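PDB 2ZZJ: glucuronan lyase A from Trichoderma reesei, which probably cleaves beta-1,4-linked glucuronan within the chain as an endo-acting polysaccharide lyase of family 20, and carries a bound calcium ion. Local coordinates for residues R60-G65 and S191-R196; E66-G71 and V224-T229; Q91-R96 and D104-S109; I158-D163 and V183-D188. All coordinates share one frame; numbering follows the deposited sequence.

Interaction 1: R60-G65 and S191-R196; sequences RGYQRG and SVFQFR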
loop_
_atom_site.group_PDB
_atom_site.type_symbol
_atom_site.label_atom_id
_atom_site.label_comp_id
_atom_site.label_asym_id
_atom_site.label_seq_id
_atom_site.Cartn_x
_atom_site.Cartn_y
_atom_site.Cartn_z
ATOM N N ARG A 60 8.079 9.532 5.582
ATOM C CA ARG A 60 8.998 8.749 6.397
ATOM C C ARG A 60 8.467 7.331 6.622
ATOM O O ARG A 60 8.042 6.976 7.726
ATOM C CB ARG A 60 9.343 9.488 7.715
ATOM C CG ARG A 60 10.108 10.842 7.476
ATOM C CD ARG A 60 10.691 11.516 8.761
ATOM N NE ARG A 60 11.013 12.944 8.555
ATOM C CZ ARG A 60 12.233 13.412 8.244
ATOM N NH1 ARG A 60 13.264 12.573 8.087
ATOM N NH2 ARG A 60 12.435 14.723 8.083
ATOM N N GLY A 61 8.473 6.521 5.563
ATOM C CA GLY A 61 7.983 5.144 5.640
ATOM C C GLY A 61 8.961 4.196 6.284
ATOM O O GLY A 61 8.688 3.625 7.329
ATOM N N TYR A 62 10.117 3.977 5.649
ATOM C CA TYR A 62 11.170 3.217 6.300
ATOM C C TYR A 62 12.518 3.543 5.680
ATOM O O TYR A 62 12.570 4.183 4.622
ATOM C CB TYR A 62 10.915 1.717 6.243
ATOM C CG TYR A 62 11.127 1.042 4.903
ATOM C CD1 TYR A 62 10.049 0.773 4.055
ATOM C CD2 TYR A 62 12.385 0.605 4.513
ATOM C CE1 TYR A 62 10.239 0.130 2.820
ATOM C CE2 TYR A 62 12.588 -0.044 3.268
ATOM C CZ TYR A 62 11.517 -0.274 2.427
ATOM O OH TYR A 62 11.697 -0.907 1.191
ATOM N N GLN A 63 13.560 3.093 6.375
ATOM C CA GLN A 63 14.929 3.022 5.862
ATOM C C GLN A 63 15.468 1.674 6.282
ATOM O O GLN A 63 15.170 1.202 7.369
ATOM C CB GLN A 63 15.745 4.134 6.508
ATOM C CG GLN A 63 17.119 4.317 5.946
ATOM C CD GLN A 63 17.776 5.573 6.486
ATOM O OE1 GLN A 63 17.182 6.325 7.279
ATOM N NE2 GLN A 63 18.991 5.822 6.047
ATOM N N ARG A 64 16.229 1.012 5.409
ATOM C CA ARG A 64 16.831 -0.274 5.727
ATOM C C ARG A 64 17.586 -0.237 7.065
ATOM O O ARG A 64 18.157 0.785 7.423
ATOM C CB ARG A 64 17.747 -0.646 4.573
ATOM C CG ARG A 64 18.816 -1.610 4.851
ATOM C CD ARG A 64 20.046 -1.004 4.227
ATOM N NE ARG A 64 20.863 -1.981 3.551
ATOM C CZ ARG A 64 22.010 -1.702 2.944
ATOM N NH1 ARG A 64 22.486 -0.465 2.915
ATOM N NH2 ARG A 64 22.670 -2.680 2.363
ATOM N N GLY A 65 17.529 -1.327 7.816
ATOM C CA GLY A 65 18.170 -1.405 9.131
ATOM C C GLY A 65 17.295 -1.080 10.325
ATOM O O GLY A 65 17.808 -0.853 11.432
ATOM N N SER A 191 18.070 4.369 0.935
ATOM C CA SER A 191 16.996 5.272 0.506
ATOM C C SER A 191 15.913 5.285 1.605
ATOM O O SER A 191 15.735 4.296 2.297
ATOM C CB SER A 191 16.355 4.773 -0.808
ATOM O OG SER A 191 17.298 4.170 -1.710
ATOM N N VAL A 192 15.222 6.405 1.752
ATOM C CA VAL A 192 14.057 6.479 2.635
ATOM C C VAL A 192 12.819 6.285 1.751
ATOM O O VAL A 192 12.596 7.044 0.822
ATOM C CB VAL A 192 13.999 7.805 3.418
ATOM C CG1 VAL A 192 12.709 7.892 4.249
ATOM C CG2 VAL A 192 15.226 7.936 4.330
ATOM N N PHE A 193 12.066 5.228 2.035
ATOM C CA PHE A 193 10.857 4.880 1.262
ATOM C C PHE A 193 9.653 5.543 1.905
ATOM O O PHE A 193 9.509 5.495 3.145
ATOM C CB PHE A 193 10.653 3.391 1.333
ATOM C CG PHE A 193 11.521 2.600 0.380
ATOM C CD1 PHE A 193 10.990 2.138 -0.827
ATOM C CD2 PHE A 193 12.866 2.302 0.692
ATOM C CE1 PHE A 193 11.775 1.379 -1.708
ATOM C CE2 PHE A 193 13.668 1.531 -0.181
ATOM C CZ PHE A 193 13.135 1.081 -1.380
ATOM N N GLN A 194 8.789 6.131 1.083
ATOM C CA GLN A 194 7.523 6.683 1.552
ATOM C C GLN A 194 6.580 5.528 1.861
ATOM O O GLN A 194 6.726 4.441 1.313
ATOM C CB GLN A 194 6.867 7.530 0.475
ATOM C CG GLN A 194 7.759 8.569 -0.178
ATOM C CD GLN A 194 7.042 9.271 -1.270
ATOM O OE1 GLN A 194 6.097 8.736 -1.855
ATOM N NE2 GLN A 194 7.482 10.492 -1.580
ATOM N N PHE A 195 5.622 5.775 2.755
ATOM C CA PHE A 195 4.530 4.831 2.984
ATOM C C PHE A 195 3.300 5.545 2.453
ATOM O O PHE A 195 2.935 6.630 2.942
ATOM C CB PHE A 195 4.401 4.544 4.473
ATOM C CG PHE A 195 3.216 3.687 4.824
ATOM C CD1 PHE A 195 2.882 2.570 4.046
ATOM C CD2 PHE A 195 2.421 4.016 5.932
ATOM C CE1 PHE A 195 1.776 1.746 4.376
ATOM C CE2 PHE A 195 1.290 3.195 6.280
ATOM C CZ PHE A 195 0.978 2.081 5.504
ATOM N N ARG A 196 2.686 4.971 1.422
ATOM C CA ARG A 196 1.486 5.551 0.849
ATOM C C ARG A 196 0.288 4.636 1.079
ATOM O O ARG A 196 0.408 3.386 0.980
ATOM C CB ARG A 196 1.633 5.729 -0.653
ATOM C CG ARG A 196 2.833 6.572 -1.060
ATOM C CD ARG A 196 2.732 6.789 -2.528
ATOM N NE ARG A 196 3.863 7.563 -3.028
ATOM C CZ ARG A 196 4.099 7.745 -4.323
ATOM N NH1 ARG A 196 3.277 7.214 -5.244
ATOM N NH2 ARG A 196 5.167 8.443 -4.689
HETATM O O HOH W 1 16.896 1.684 2.601
#

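Interaction 2: E66-G71 and V224-T229; sequences EEQFYG and VAVGTT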
loop_
_atom_site.group_PDB
_atom_site.type_symbol
_atom_site.label_atom_id
_atom_site.label_comp_id
_atom_site.label_asym_id
_atom_site.label_seq_id
_atom_site.Cartn_x
_atom_site.Cartn_y
_atom_site.Cartn_z
ATOM N N GLU A 66 15.978 -1.058 10.117
ATOM C CA GLU A 66 15.035 -0.883 11.227
ATOM C C GLU A 66 13.860 -1.832 11.111
ATOM O O GLU A 66 13.563 -2.332 10.022
ATOM C CB GLU A 66 14.539 0.544 11.274
ATOM C CG GLU A 66 13.787 0.959 10.052
ATOM C CD GLU A 66 13.412 2.409 10.072
ATOM O OE1 GLU A 66 13.849 3.123 10.995
ATOM O OE2 GLU A 66 12.678 2.856 9.171
ATOM N N GLU A 67 13.221 -2.102 12.248
ATOM C CA GLU A 67 11.958 -2.826 12.282
ATOM C C GLU A 67 10.913 -1.756 12.497
ATOM O O GLU A 67 11.154 -0.789 13.254
ATOM C CB GLU A 67 11.910 -3.818 13.456
ATOM C CG GLU A 67 10.557 -4.586 13.523
ATOM C CD GLU A 67 10.198 -5.159 14.916
ATOM O OE1 GLU A 67 9.590 -6.255 14.965
ATOM O OE2 GLU A 67 10.505 -4.533 15.952
ATOM N N GLN A 68 9.773 -1.890 11.807
ATOM C CA GLN A 68 8.632 -0.991 12.042
ATOM C C GLN A 68 7.330 -1.793 11.972
ATOM O O GLN A 68 7.282 -2.824 11.304
ATOM C CB GLN A 68 8.605 0.096 10.982
ATOM C CG GLN A 68 9.789 1.116 11.019
ATOM C CD GLN A 68 9.634 2.154 12.127
ATOM O OE1 GLN A 68 9.004 3.199 11.947
ATOM N NE2 GLN A 68 10.230 1.876 13.267
ATOM N N PHE A 69 6.285 -1.294 12.642
ATOM C CA PHE A 69 4.920 -1.798 12.459
ATOM C C PHE A 69 4.140 -0.729 11.678
ATOM O O PHE A 69 4.359 0.487 11.858
ATOM C CB PHE A 69 4.221 -2.006 13.807
ATOM C CG PHE A 69 4.698 -3.235 14.584
ATOM C CD1 PHE A 69 3.941 -4.402 14.607
ATOM C CD2 PHE A 69 5.898 -3.203 15.296
ATOM C CE1 PHE A 69 4.354 -5.505 15.350
ATOM C CE2 PHE A 69 6.317 -4.316 16.042
ATOM C CZ PHE A 69 5.554 -5.455 16.055
ATOM N N TYR A 70 3.215 -1.188 10.834
ATOM C CA TYR A 70 2.308 -0.312 10.078
ATOM C C TYR A 70 0.898 -0.877 10.242
ATOM O O TYR A 70 0.716 -2.093 10.191
ATOM C CB TYR A 70 2.660 -0.363 8.582
ATOM C CG TYR A 70 4.112 -0.005 8.353
ATOM C CD1 TYR A 70 4.499 1.331 8.115
ATOM C CD2 TYR A 70 5.108 -0.976 8.454
ATOM C CE1 TYR A 70 5.873 1.664 7.949
ATOM C CE2 TYR A 70 6.465 -0.636 8.297
ATOM C CZ TYR A 70 6.812 0.669 8.027
ATOM O OH TYR A 70 8.135 0.993 7.873
ATOM N N GLY A 71 -0.093 -0.012 10.402
ATOM C CA GLY A 71 -1.482 -0.462 10.534
ATOM C C GLY A 71 -2.364 0.487 9.727
ATOM O O GLY A 71 -2.088 1.704 9.654
ATOM N N VAL A 224 -4.671 5.109 10.321
ATOM C CA VAL A 224 -3.353 4.714 9.817
ATOM C C VAL A 224 -2.307 5.083 10.853
ATOM O O VAL A 224 -2.391 6.172 11.463
ATOM C CB VAL A 224 -3.012 5.431 8.472
ATOM C CG1 VAL A 224 -1.706 4.856 7.859
ATOM C CG2 VAL A 224 -4.178 5.297 7.450
ATOM N N ALA A 225 -1.324 4.204 11.057
ATOM C CA ALA A 225 -0.294 4.429 12.080
ATOM C C ALA A 225 1.003 3.737 11.695
ATOM O O ALA A 225 0.977 2.680 11.006
ATOM C CB ALA A 225 -0.760 3.912 13.476
ATOM N N VAL A 226 2.120 4.336 12.158
ATOM C CA VAL A 226 3.440 3.722 12.059
ATOM C C VAL A 226 4.015 3.786 13.466
ATOM O O VAL A 226 3.868 4.807 14.150
ATOM C CB VAL A 226 4.400 4.465 11.058
ATOM C CG1 VAL A 226 5.729 3.682 10.940
ATOM C CG2 VAL A 226 3.727 4.643 9.673
ATOM N N GLY A 227 4.624 2.699 13.916
ATOM C CA GLY A 227 5.148 2.651 15.277
ATOM C C GLY A 227 6.041 1.466 15.508
ATOM O O GLY A 227 6.447 0.778 14.560
ATOM N N THR A 228 6.336 1.212 16.781
ATOM C CA THR A 228 7.344 0.211 17.132
ATOM C C THR A 228 6.772 -1.031 17.785
ATOM O O THR A 228 7.502 -1.980 18.030
ATOM C CB THR A 228 8.462 0.806 18.029
ATOM O OG1 THR A 228 7.898 1.259 19.244
ATOM C CG2 THR A 228 9.115 2.008 17.335
ATOM N N THR A 229 5.463 -1.036 18.041
ATOM C CA THR A 229 4.781 -2.229 18.584
ATOM C C THR A 229 3.506 -2.501 17.787
ATOM O O THR A 229 3.019 -1.612 17.076
ATOM C CB THR A 229 4.447 -2.066 20.087
ATOM O OG1 THR A 229 3.377 -1.117 20.279
ATOM C CG2 THR A 229 5.694 -1.576 20.859
HETATM O O HOH W 2 9.935 -1.965 16.280
#

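Interaction 3: Q91-R96 and D104-S109; sequences QFIANR and DDWMPS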
loop_
_atom_site.group_PDB
_atom_site.type_symbol
_atom_site.label_atom_id
_atom_site.label_comp_id
_atom_site.label_asym_id
_atom_site.label_seq_id
_atom_site.Cartn_x
_atom_site.Cartn_y
_atom_site.Cartn_z
ATOM N N GLN A 91 1.385 1.171 -0.611
ATOM C CA GLN A 91 2.711 0.821 -1.139
ATOM C C GLN A 91 3.792 1.601 -0.465
ATOM O O GLN A 91 3.541 2.744 -0.022
ATOM C CB GLN A 91 2.788 1.067 -2.647
ATOM C CG GLN A 91 2.446 2.467 -3.126
ATOM C CD GLN A 91 2.867 2.703 -4.593
ATOM O OE1 GLN A 91 3.769 2.036 -5.097
ATOM N NE2 GLN A 91 2.204 3.634 -5.265
ATOM N N PHE A 92 4.968 0.980 -0.405
ATOM C CA PHE A 92 6.211 1.672 -0.045
ATOM C C PHE A 92 6.958 1.963 -1.313
ATOM O O PHE A 92 7.072 1.081 -2.205
ATOM C CB PHE A 92 7.052 0.791 0.851
ATOM C CG PHE A 92 6.446 0.576 2.215
ATOM C CD1 PHE A 92 6.730 1.482 3.257
ATOM C CD2 PHE A 92 5.609 -0.504 2.465
ATOM C CE1 PHE A 92 6.201 1.289 4.535
ATOM C CE2 PHE A 92 5.058 -0.687 3.748
ATOM C CZ PHE A 92 5.359 0.227 4.772
ATOM N N ILE A 93 7.474 3.183 -1.404
ATOM C CA ILE A 93 8.109 3.631 -2.637
ATOM C C ILE A 93 9.141 4.730 -2.375
ATOM O O ILE A 93 8.884 5.705 -1.627
ATOM C CB ILE A 93 7.028 4.048 -3.692
ATOM C CG1 ILE A 93 7.661 4.428 -5.054
ATOM C CG2 ILE A 93 6.090 5.158 -3.136
ATOM C CD1 ILE A 93 6.619 4.758 -6.090
ATOM N N ALA A 94 10.309 4.569 -3.011
ATOM C CA ALA A 94 11.397 5.549 -2.913
ATOM C C ALA A 94 11.754 6.082 -4.291
ATOM O O ALA A 94 11.728 5.338 -5.272
ATOM C CB ALA A 94 12.612 4.917 -2.324
ATOM N N ASN A 95 12.103 7.357 -4.345
ATOM C CA ASN A 95 12.761 7.918 -5.507
ATOM C C ASN A 95 14.259 7.797 -5.279
ATOM O O ASN A 95 14.790 8.246 -4.244
ATOM C CB ASN A 95 12.355 9.372 -5.722
ATOM C CG ASN A 95 12.916 9.949 -7.019
ATOM O OD1 ASN A 95 13.148 9.227 -7.988
ATOM N ND2 ASN A 95 13.114 11.247 -7.040
ATOM N N ARG A 96 14.920 7.143 -6.229
ATOM C CA ARG A 96 16.309 6.791 -6.107
ATOM C C ARG A 96 17.067 7.365 -7.318
ATOM O O ARG A 96 17.601 6.587 -8.127
ATOM C CB ARG A 96 16.428 5.275 -6.085
ATOM C CG ARG A 96 15.841 4.645 -4.856
ATOM C CD ARG A 96 15.701 3.172 -5.001
ATOM N NE ARG A 96 16.953 2.433 -4.849
ATOM C CZ ARG A 96 17.483 1.667 -5.806
ATOM N NH1 ARG A 96 16.866 1.553 -6.981
ATOM N NH2 ARG A 96 18.616 0.994 -5.575
ATOM N N ASP A 104 12.204 4.749 -14.926
ATOM C CA ASP A 104 12.521 5.946 -14.128
ATOM C C ASP A 104 13.184 5.504 -12.832
ATOM O O ASP A 104 13.557 4.331 -12.694
ATOM C CB ASP A 104 11.301 6.836 -13.881
ATOM C CG ASP A 104 10.253 6.175 -12.995
ATOM O OD1 ASP A 104 10.590 5.230 -12.240
ATOM O OD2 ASP A 104 9.088 6.625 -13.047
ATOM N N ASP A 105 13.357 6.423 -11.887
ATOM C CA ASP A 105 14.128 6.059 -10.703
ATOM C C ASP A 105 13.269 5.808 -9.471
ATOM O O ASP A 105 13.811 5.534 -8.396
ATOM C CB ASP A 105 15.254 7.068 -10.406
ATOM C CG ASP A 105 16.487 6.885 -11.315
ATOM O OD1 ASP A 105 17.029 7.931 -11.735
ATOM O OD2 ASP A 105 16.926 5.731 -11.586
ATOM N N TRP A 106 11.951 5.879 -9.645
ATOM C CA TRP A 106 11.014 5.511 -8.573
ATOM C C TRP A 106 10.918 4.012 -8.528
ATOM O O TRP A 106 10.673 3.385 -9.563
ATOM C CB TRP A 106 9.636 6.076 -8.850
ATOM C CG TRP A 106 9.553 7.521 -8.665
ATOM C CD1 TRP A 106 9.774 8.484 -9.614
ATOM C CD2 TRP A 106 9.238 8.215 -7.453
ATOM N NE1 TRP A 106 9.614 9.739 -9.064
ATOM C CE2 TRP A 106 9.279 9.602 -7.742
ATOM C CE3 TRP A 106 8.934 7.802 -6.142
ATOM C CZ2 TRP A 106 9.014 10.578 -6.772
ATOM C CZ3 TRP A 106 8.664 8.767 -5.188
ATOM C CH2 TRP A 106 8.708 10.144 -5.505
ATOM N N MET A 107 11.132 3.427 -7.353
ATOM C CA MET A 107 10.997 1.995 -7.196
ATOM C C MET A 107 10.069 1.687 -6.035
ATOM O O MET A 107 10.424 1.948 -4.878
ATOM C CB MET A 107 12.336 1.320 -6.932
ATOM C CG MET A 107 12.318 -0.144 -7.187
ATOM S SD MET A 107 13.472 -1.071 -6.221
ATOM C CE MET A 107 12.652 -1.162 -4.612
ATOM N N PRO A 108 8.880 1.142 -6.335
ATOM C CA PRO A 108 8.102 0.600 -5.205
ATOM C C PRO A 108 8.744 -0.662 -4.684
ATOM O O PRO A 108 9.238 -1.495 -5.471
ATOM C CB PRO A 108 6.729 0.271 -5.823
ATOM C CG PRO A 108 6.980 0.120 -7.337
ATOM C CD PRO A 108 8.193 1.014 -7.640
ATOM N N SER A 109 8.738 -0.837 -3.371
ATOM C CA SER A 109 9.177 -2.101 -2.812
ATOM C C SER A 109 7.974 -2.959 -2.435
ATOM O O SER A 109 7.365 -3.642 -3.289
ATOM C CB SER A 109 10.135 -1.893 -1.625
ATOM O OG SER A 109 9.592 -1.066 -0.599
HETATM O O HOH W 3 13.200 9.400 -10.729
HETATM O O HOH W 4 15.063 2.933 -8.650
#

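Interaction 4: I158-D163 and V183-D188; sequences IKWASD and VATTVD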
loop_
_atom_site.group_PDB
_atom_site.type_symbol
_atom_site.label_atom_id
_atom_site.label_comp_id
_atom_site.label_asym_id
_atom_site.label_seq_id
_atom_site.Cartn_x
_atom_site.Cartn_y
_atom_site.Cartn_z
ATOM N N ILE A 158 7.483 -5.481 9.898
ATOM C CA ILE A 158 8.514 -5.741 8.920
ATOM C C ILE A 158 9.854 -5.301 9.475
ATOM O O ILE A 158 9.996 -4.141 9.869
ATOM C CB ILE A 158 8.241 -5.055 7.545
ATOM C CG1 ILE A 158 6.883 -5.507 6.973
ATOM C CG2 ILE A 158 9.344 -5.432 6.515
ATOM C CD1 ILE A 158 6.442 -4.791 5.724
ATOM N N LYS A 159 10.847 -6.200 9.454
ATOM C CA LYS A 159 12.230 -5.758 9.681
ATOM C C LYS A 159 12.863 -5.582 8.305
ATOM O O LYS A 159 12.996 -6.555 7.548
ATOM C CB LYS A 159 13.000 -6.774 10.512
ATOM C CG LYS A 159 14.470 -6.439 10.697
ATOM C CD LYS A 159 15.155 -7.586 11.453
ATOM C CE LYS A 159 16.679 -7.399 11.523
ATOM N NZ LYS A 159 17.057 -6.121 12.203
ATOM N N TRP A 160 13.194 -4.336 7.985
ATOM C CA TRP A 160 13.708 -3.946 6.671
ATOM C C TRP A 160 15.216 -4.250 6.635
ATOM O O TRP A 160 15.995 -3.580 7.305
ATOM C CB TRP A 160 13.446 -2.468 6.426
ATOM C CG TRP A 160 11.949 -2.112 6.449
ATOM C CD1 TRP A 160 11.274 -1.424 7.426
ATOM C CD2 TRP A 160 10.973 -2.453 5.446
ATOM N NE1 TRP A 160 9.926 -1.314 7.091
ATOM C CE2 TRP A 160 9.718 -1.929 5.882
ATOM C CE3 TRP A 160 11.030 -3.168 4.232
ATOM C CZ2 TRP A 160 8.544 -2.068 5.128
ATOM C CZ3 TRP A 160 9.857 -3.313 3.474
ATOM C CH2 TRP A 160 8.633 -2.775 3.927
ATOM N N ALA A 161 15.573 -5.281 5.877
ATOM C CA ALA A 161 16.965 -5.740 5.742
ATOM C C ALA A 161 17.230 -6.212 4.312
ATOM O O ALA A 161 16.330 -6.752 3.651
ATOM C CB ALA A 161 17.245 -6.881 6.729
ATOM N N SER A 162 18.461 -6.010 3.835
ATOM C CA SER A 162 18.876 -6.581 2.539
ATOM C C SER A 162 19.639 -7.900 2.696
ATOM O O SER A 162 19.837 -8.608 1.724
ATOM C CB SER A 162 19.666 -5.575 1.718
ATOM O OG SER A 162 20.821 -5.146 2.409
ATOM N N ASP A 163 20.046 -8.196 3.936
ATOM C CA ASP A 163 20.462 -9.519 4.419
ATOM C C ASP A 163 19.323 -10.500 4.408
ATOM O O ASP A 163 18.168 -10.093 4.374
ATOM C CB ASP A 163 20.751 -9.416 5.916
ATOM C CG ASP A 163 22.058 -8.783 6.223
ATOM O OD1 ASP A 163 22.660 -9.239 7.218
ATOM O OD2 ASP A 163 22.478 -7.832 5.511
ATOM N N VAL A 183 14.659 -13.453 5.826
ATOM C CA VAL A 183 14.528 -13.096 4.412
ATOM C C VAL A 183 14.993 -11.673 4.226
ATOM O O VAL A 183 14.942 -10.866 5.173
ATOM C CB VAL A 183 13.067 -13.224 3.880
ATOM C CG1 VAL A 183 12.703 -14.654 3.618
ATOM C CG2 VAL A 183 12.053 -12.555 4.839
ATOM N N ALA A 184 15.462 -11.360 3.016
ATOM C CA ALA A 184 15.795 -9.995 2.642
ATOM C C ALA A 184 14.514 -9.285 2.171
ATOM O O ALA A 184 13.875 -9.720 1.201
ATOM C CB ALA A 184 16.826 -9.984 1.521
ATOM N N THR A 185 14.157 -8.199 2.845
ATOM C CA THR A 185 12.874 -7.504 2.596
ATOM C C THR A 185 12.964 -6.138 1.865
ATOM O O THR A 185 11.926 -5.493 1.611
ATOM C CB THR A 185 12.155 -7.259 3.921
ATOM O OG1 THR A 185 13.046 -6.567 4.813
ATOM C CG2 THR A 185 11.661 -8.565 4.520
ATOM N N THR A 186 14.180 -5.658 1.587
ATOM C CA THR A 186 14.392 -4.426 0.829
ATOM C C THR A 186 15.708 -4.521 0.043
ATOM O O THR A 186 16.499 -5.445 0.270
ATOM C CB THR A 186 14.335 -3.124 1.705
ATOM O OG1 THR A 186 14.190 -1.953 0.882
ATOM C CG2 THR A 186 15.564 -2.973 2.626
ATOM N N VAL A 187 15.922 -3.572 -0.866
ATOM C CA VAL A 187 17.160 -3.496 -1.641
ATOM C C VAL A 187 18.338 -3.042 -0.769
ATOM O O VAL A 187 18.147 -2.419 0.279
ATOM C CB VAL A 187 17.018 -2.588 -2.924
ATOM C CG1 VAL A 187 16.054 -3.229 -3.935
ATOM C CG2 VAL A 187 16.571 -1.191 -2.592
ATOM N N ASP A 188 19.557 -3.363 -1.203
ATOM C CA ASP A 188 20.740 -3.089 -0.390
ATOM C C ASP A 188 21.272 -1.645 -0.473
ATOM O O ASP A 188 22.457 -1.440 -0.748
ATOM C CB ASP A 188 21.853 -4.137 -0.650
ATOM C CG ASP A 188 22.379 -4.122 -2.094
ATOM O OD1 ASP A 188 21.766 -3.456 -2.958
ATOM O OD2 ASP A 188 23.431 -4.777 -2.358
HETATM O O HOH W 5 18.499 -7.357 -0.882
#

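Interaction 1: R60-G65 and S191-R196
Tyr62 and Phe193, the two residues most buried here, face each other across an antiparallel pair of strands and show how a backbone irregularity and an aromatic contact can share one site. Their rings run side by side, pointing the same way, with planes only 9° apart; the centroids are 4.5 Å apart and the rings are slid so that they barely overlap. The slide places the phenol oxygen of Tyr62 over the centre of the Phe193 ring, while Phe193 CB sits over the Tyr62 face in a CH-pi contact. Tyr62 reaches this position with CG between its backbone N and carbonyl carbon (chi1 74°). Its OH also bonds to Thr186 and Ser109, which hold the ring's outer end.

The backbones repeat the pairing. Phe193 N donates to Tyr62 O at 2.8 Å, and Tyr62 N returns a bond to Phe193 O at 3.0 Å. Gly61 N also approaches Phe193 O, in a weak, bent bond. Two residues thus face one, a classic beta bulge, and Gly61, without a side chain, lies close against the opposite strand, its CA 3.8 Å from Phe195 N. On the other face of the sheet Val192 completes the contact more loosely, its CG2 lying 3.9 Å from Gln63 OE1.

Trp160 stacks on Tyr62, and Phe193 packs against Ala94, Met107 and Ser109. Gln194 pairs by backbone bonds with Ile93, and strand 192-197 lies between strand 53-63 and strand 86-95 within one antiparallel sheet of the beta-jelly roll.

Interaction 2: E66-G71 and V224-T229
Phe69 lies against the backbone of Thr228 and Thr229, where the chain leaves its strand, and this is the closely fitted end of the contact. The carbonyl carbon of Thr229 sits 3.4 Å above the ring plane, over its centre, and Thr229 O is 3.4 Å from Phe69 CG. Thr228 O comes within 3.3 Å of Phe69 CE2. The ring gets there with CG beside its own backbone N (chi1 -75°), while Phe230 and Val233 of the short helix 230-233 also touch it. Thr229 is the N-cap of that helix, its OG1 accepting from Asp232 N.

Next to the ring the strands are paired with little distortion. Phe69 N gives a nearly straight bond (171°) to Gly227 O at 2.8 Å, Gly227 N answers to Phe69 O, and Gly71 and Ala225 exchange a second such pair. Between them, Tyr70 and Val226 form a non-hydrogen-bonded pair whose side chains lie alongside each other, Tyr70 CE1 3.6 Å from Val226 CG1. This is the regular antiparallel pairing of a jelly-roll sheet, with strand 66-76 set between strands 216-227 and 152-160; Val226 packs on Phe195 of the other sheet, and the Tyr70 ring meets it as well.

Toward the solvent the fit is looser. Gln68, bent at CG, folds its amide back so that NE2 donates to Glu67 O at 2.8 Å, leaving OE1 beside Val226 CG1. Farther out, one water sits between Glu67 OE2 (2.7 Å) and Thr228 O (3.0 Å), while Glu67 OE1 is bonded to Gln157 and Tyr167.

Interaction 3: Q91-R96 and D104-S109
A beta hairpin, strand 86-95 followed by strand 106-115, brings Asn95 and Trp106 together in a non-hydrogen-bonded pair. Asn95 CB stands 3.5 Å from the centroid of the indole six-membered ring, only 2° off its normal, a CH-pi contact over the face. With CG anti to the backbone N (chi1 -174°), the amide continues over the indole, its plane 11° from that of the ring. Ile93 CG1 meets the indole at its edge instead, 3.8 Å from Trp106 CE3.

Ala94 and Met107 exchange backbone bonds: Met107 N donates to Ala94 O at 2.9 Å and Ala94 N to Met107 O at 3.2 Å. Ser109 N closes on Phe92 O and Arg96 N on Asp105 O.

Toward the connecting loop, waters add to the direct bonds. One molecule accepts from Arg96 NH1 and donates to Asp105 O, and another donates to Asn95 OD1. Asp105 turns its carboxylate to the backbone N of Gly98 and Gly100, and Arg96 forms a salt bridge with Asp189. Asp104 OD1 accepts from Trp106 N, giving the Asx turn that leads into the second strand of this antiparallel hairpin.

Interaction 4: I158-D163 and V183-D188
Ile158, still in its strand, touches the loop lightly through CG2, which lies 4.2 Å from Thr185 OG1 and also sits over the centre of the Trp160 ring. At Lys159 the backbone becomes the partner: Thr185 OG1 donates to Lys159 O at 2.7 Å. Trp160 follows, presenting an edge of its indole to Thr185 O, which lies in the ring plane 3.5 Å from CZ3, while NE1 at another edge bonds to Tyr70 OH.

Ala161 gives and takes. Its N donates to Thr185 OG1 at 3.0 Å, so this hydroxyl, held near its own main chain by a chi1 of 54°, bridges the two peptide groups flanking Trp160. Ala161 O accepts twice, from Thr185 N at 2.7 Å, nearly in line with the carbonyl, and from Thr186 N at 3.2 Å, above the carbonyl plane.

Ser162 packs its CB and OG against Asp188, with OG 3.4 Å from Asp188 CB; its polar partner is Arg64. A water lies between Ser162 O and Thr186 O, within hydrogen-bonding distance of each. Last, Asp163 O lies against the methyl group of Ala184.

The loop following strand 175-183 is thus joined to the chain around Lys159 to Ala161 without regular sheet pairing. One threonine hydroxyl, acting as both donor and acceptor, satisfies polar backbone atoms on either side of Trp160.

How the interactions relate
Interactions 2 and 3 are the more buried, interactions 1 and 4 partly exposed. Interactions 1 and 3 belong to one sheet, where strand 192-197 neighbours strand 86-95, and Gln194 N bonds to Ile93 O; interactions 2 and 4 reach the other, sharing the neighbours 66-76 and 152-160. Tyr70, Phe92, Trp160, Tyr62 and Phe195 meet between the sheets, so every contact contributes to one aromatic core. The chemistry changes with position: interaction 2 is regular strand pairing, interaction 1 is interrupted by a bulge, interaction 3 adds an indole-amide stack, and interaction 4, with a loop on one side, combines a bridging threonine hydroxyl with a doubly bonded carbonyl.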